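Long-range contact in endoglucanase E-5 (PDB 2CKS), which cleaves internal beta-1,4-glucosidic linkages in cellulose, lichenin and cereal beta-glucans, and is seen here as its catalytic domain: residues V227-F232 against R258-T263. Residues are numbered along the deposited sequence; the frame is centred on the assembly and turned at random.
Sequences VFVTEF and RKIGWT
Phe232 (chi1 80°) and Trp262 (chi1 50°) both hold CG between the backbone N and the carbonyl carbon, and that pair of torsions brings their rings together in an offset edge-to-face contact. The phenyl edge leads, putting Phe232 CE1 3.4 Å from Trp262 CE3 on the indole face, with the planes at 85°. Phe228 instead carries CG anti to its own N, which lays its ring over Gly261. Gly261 CA sits above that ring in a CH-pi contact, 4.0 Å from the centroid, and a CB on this residue would run into Phe228 CE1. A leucine in place of Phe228 would probably lose this flat cover and leave a gap over the Gly261 backbone.

Between the strands the pairing is parallel, with Val229 beside Trp262. Val229 N donates to Gly261 O at 2.9 Å, and its O receives Thr263 N at 3.0 Å, almost straight in line with the carbonyl. A water bridges Val227 O and Gly261 N where the direct bond is lacking. At the other end Thr263 OG1 donates to Thr230 O at 2.7 Å, coming from above the carbonyl plane. Val229 CG2 meets Ile260 CG2 at 3.9 Å, on the side where Met255 packs against both residues.

These are strands seven and eight of the TIM barrel, joined by helix 245-258 in a beta-alpha-beta crossover. Glu231, probably the nucleophile as in related family 5 enzymes, binds zinc together with Glu139; its OE1 is a zinc ligand and is also hydrogen-bonded to Tyr206 OH, while OE2 forms a salt bridge with Arg61. Thr230 OG1 bonds to His204 and Glu135. Ile252 and Met255 of the helix cover Trp262 from outside, strand 199-206 flanks 227-233, and Ile59 of strand 59-65 touches both Phe228 and Thr263.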
ATOM      1  N   VAL A 227       3.060  -4.695  10.752  1.00  7.12           N
ATOM      2  CA  VAL A 227       1.887  -4.422   9.936  1.00  6.80           C
ATOM      3  C   VAL A 227       2.119  -3.127   9.155  1.00  6.43           C
ATOM      4  O   VAL A 227       2.676  -2.167   9.687  1.00  6.03           O
ATOM      5  CB  VAL A 227       0.619  -4.272  10.804  1.00  7.48           C
ATOM      6  CG1 VAL A 227      -0.564  -3.832   9.962  1.00  8.04           C
ATOM      7  CG2 VAL A 227       0.305  -5.566  11.517  1.00  8.57           C
ATOM      8  N   PHE A 228       1.714  -3.115   7.892  1.00  5.06           N
ATOM      9  CA  PHE A 228       1.638  -1.883   7.123  1.00  5.20           C
ATOM     10  C   PHE A 228       0.224  -1.738   6.588  1.00  5.04           C
ATOM     11  O   PHE A 228      -0.322  -2.664   5.992  1.00  5.32           O
ATOM     12  CB  PHE A 228       2.640  -1.878   5.966  1.00  4.97           C
ATOM     13  CG  PHE A 228       2.917  -0.498   5.437  1.00  5.04           C
ATOM     14  CD1 PHE A 228       4.092   0.172   5.772  1.00  6.05           C
ATOM     15  CD2 PHE A 228       1.992   0.149   4.631  1.00  5.19           C
ATOM     16  CE1 PHE A 228       4.322   1.465   5.313  1.00  5.79           C
ATOM     17  CE2 PHE A 228       2.228   1.449   4.170  1.00  4.41           C
ATOM     18  CZ  PHE A 228       3.397   2.093   4.513  1.00  6.33           C
ATOM     19  N   VAL A 229      -0.372  -0.573   6.797  1.00  4.55           N
ATOM     20  CA  VAL A 229      -1.705  -0.324   6.296  1.00  4.57           C
ATOM     21  C   VAL A 229      -1.579   0.202   4.859  1.00  4.84           C
ATOM     22  O   VAL A 229      -1.501   1.398   4.628  1.00  4.89           O
ATOM     23  CB  VAL A 229      -2.488   0.615   7.234  1.00  4.76           C
ATOM     24  CG1 VAL A 229      -3.809   1.033   6.615  1.00  4.91           C
ATOM     25  CG2 VAL A 229      -2.722  -0.095   8.570  1.00  5.31           C
ATOM     26  N   THR A 230      -1.539  -0.712   3.893  1.00  4.92           N
ATOM     27  CA  THR A 230      -1.292  -0.322   2.501  1.00  5.53           C
ATOM     28  C   THR A 230      -2.509   0.297   1.818  1.00  5.53           C
ATOM     29  O   THR A 230      -2.383   0.870   0.744  1.00  5.50           O
ATOM     30  CB  THR A 230      -0.775  -1.502   1.662  1.00  5.47           C
ATOM     31  OG1 THR A 230      -1.643  -2.624   1.806  1.00  7.09           O
ATOM     32  CG2 THR A 230       0.567  -1.998   2.157  1.00  6.56           C
ATOM     33  N   GLU A 231      -3.675   0.205   2.443  1.00  5.74           N
ATOM     34  CA  GLU A 231      -4.870   0.806   1.877  1.00  6.08           C
ATOM     35  C   GLU A 231      -5.873   1.083   2.978  1.00  5.91           C
ATOM     36  O   GLU A 231      -6.259   0.177   3.702  1.00  6.80           O
ATOM     37  CB  GLU A 231      -5.471  -0.140   0.849  1.00  6.52           C
ATOM     38  CG  GLU A 231      -6.477   0.503  -0.069  1.00  8.21           C
ATOM     39  CD  GLU A 231      -7.040  -0.495  -1.053  1.00 10.31           C
ATOM     40  OE1 GLU A 231      -8.264  -0.740  -1.006  1.00 13.51           O
ATOM     41  OE2 GLU A 231      -6.254  -1.029  -1.863  1.00  8.49           O
ATOM     42  N   PHE A 232      -6.295   2.336   3.110  1.00  5.71           N
ATOM     43  CA  PHE A 232      -7.420   2.644   3.991  1.00  5.59           C
ATOM     44  C   PHE A 232      -8.206   3.834   3.500  1.00  6.04           C
ATOM     45  O   PHE A 232      -7.726   4.638   2.707  1.00  6.01           O
ATOM     46  CB  PHE A 232      -6.976   2.884   5.442  1.00  5.38           C
ATOM     47  CG  PHE A 232      -6.426   4.262   5.697  1.00  5.64           C
ATOM     48  CD1 PHE A 232      -5.118   4.558   5.397  1.00  6.98           C
ATOM     49  CD2 PHE A 232      -7.220   5.258   6.246  1.00  6.15           C
ATOM     50  CE1 PHE A 232      -4.600   5.806   5.630  1.00  6.73           C
ATOM     51  CE2 PHE A 232      -6.701   6.538   6.471  1.00  5.84           C
ATOM     52  CZ  PHE A 232      -5.379   6.803   6.159  1.00  6.29           C
ATOM     53  N   ARG A 258       1.921   3.224  17.473  1.00 10.82           N
ATOM     54  CA  ARG A 258       2.581   1.955  17.180  1.00 10.59           C
ATOM     55  C   ARG A 258       3.535   2.051  15.990  1.00 10.27           C
ATOM     56  O   ARG A 258       4.139   1.050  15.590  1.00 10.18           O
ATOM     57  CB  ARG A 258       1.529   0.889  16.906  1.00 10.92           C
ATOM     58  CG  ARG A 258       0.542   0.682  18.045  1.00 12.32           C
ATOM     59  CD  ARG A 258       1.161   0.045  19.246  1.00 14.40           C
ATOM     60  NE  ARG A 258       0.190  -0.128  20.318  1.00 15.76           N
ATOM     61  CZ  ARG A 258      -0.432  -1.265  20.596  1.00 17.68           C
ATOM     62  NH1 ARG A 258      -0.194  -2.370  19.892  1.00 18.98           N
ATOM     63  NH2 ARG A 258      -1.286  -1.309  21.609  1.00 18.28           N
ATOM     64  N   LYS A 259       3.669   3.263  15.448  1.00  9.42           N
ATOM     65  CA  LYS A 259       4.485   3.543  14.270  1.00  9.46           C
ATOM     66  C   LYS A 259       4.162   2.611  13.096  1.00  8.35           C
ATOM     67  O   LYS A 259       5.052   2.116  12.402  1.00  9.25           O
ATOM     68  CB  LYS A 259       5.970   3.554  14.634  1.00  9.72           C
ATOM     69  CG  LYS A 259       6.306   4.638  15.672  1.00 12.63           C
ATOM     70  CD  LYS A 259       7.710   5.191  15.514  1.00 16.36           C
ATOM     71  CE  LYS A 259       7.877   6.559  16.195  1.00 18.70           C
ATOM     72  NZ  LYS A 259       7.585   7.709  15.275  1.00 21.28           N
ATOM     73  N   ILE A 260       2.868   2.403  12.889  1.00  7.56           N
ATOM     74  CA  ILE A 260       2.359   1.627  11.764  1.00  7.03           C
ATOM     75  C   ILE A 260       2.203   2.545  10.554  1.00  6.29           C
ATOM     76  O   ILE A 260       1.428   3.505  10.586  1.00  6.69           O
ATOM     77  CB  ILE A 260       1.010   1.004  12.116  1.00  7.44           C
ATOM     78  CG1 ILE A 260       1.175  -0.017  13.255  1.00  7.78           C
ATOM     79  CG2 ILE A 260       0.389   0.334  10.889  1.00  7.20           C
ATOM     80  CD1 ILE A 260      -0.132  -0.385  13.930  1.00  9.59           C
ATOM     81  N   GLY A 261       2.947   2.252   9.493  1.00  5.94           N
ATOM     82  CA  GLY A 261       2.882   3.058   8.287  1.00  5.25           C
ATOM     83  C   GLY A 261       1.566   2.869   7.558  1.00  4.58           C
ATOM     84  O   GLY A 261       0.866   1.865   7.750  1.00  4.52           O
ATOM     85  N   TRP A 262       1.217   3.850   6.733  1.00  4.30           N
ATOM     86  CA  TRP A 262      -0.001   3.790   5.948  1.00  4.39           C
ATOM     87  C   TRP A 262       0.059   4.563   4.643  1.00  4.66           C
ATOM     88  O   TRP A 262       0.803   5.537   4.504  1.00  4.25           O
ATOM     89  CB  TRP A 262      -1.203   4.283   6.762  1.00  4.46           C
ATOM     90  CG  TRP A 262      -1.102   5.628   7.499  1.00  4.26           C
ATOM     91  CD1 TRP A 262      -0.878   5.798   8.834  1.00  5.15           C
ATOM     92  CD2 TRP A 262      -1.332   6.949   6.969  1.00  5.56           C
ATOM     93  NE1 TRP A 262      -0.934   7.130   9.169  1.00  5.29           N
ATOM     94  CE2 TRP A 262      -1.215   7.862   8.046  1.00  4.84           C
ATOM     95  CE3 TRP A 262      -1.587   7.459   5.687  1.00  5.27           C
ATOM     96  CZ2 TRP A 262      -1.354   9.243   7.883  1.00  5.13           C
ATOM     97  CZ3 TRP A 262      -1.751   8.836   5.536  1.00  4.94           C
ATOM     98  CH2 TRP A 262      -1.631   9.705   6.625  1.00  5.36           C
ATOM     99  N   THR A 263      -0.749   4.100   3.693  1.00  4.61           N
ATOM    100  CA  THR A 263      -0.998   4.800   2.439  1.00  4.99           C
ATOM    101  C   THR A 263      -2.499   4.841   2.207  1.00  5.10           C
ATOM    102  O   THR A 263      -3.133   3.792   2.074  1.00  6.13           O
ATOM    103  CB  THR A 263      -0.272   4.109   1.240  1.00  5.14           C
ATOM    104  OG1 THR A 263      -0.407   2.681   1.307  1.00  5.77           O
ATOM    105  CG2 THR A 263       1.212   4.367   1.282  1.00  5.90           C
TER
HETATM  106  O   HOH W   1       4.819   0.044   9.497  1.00 12.21           O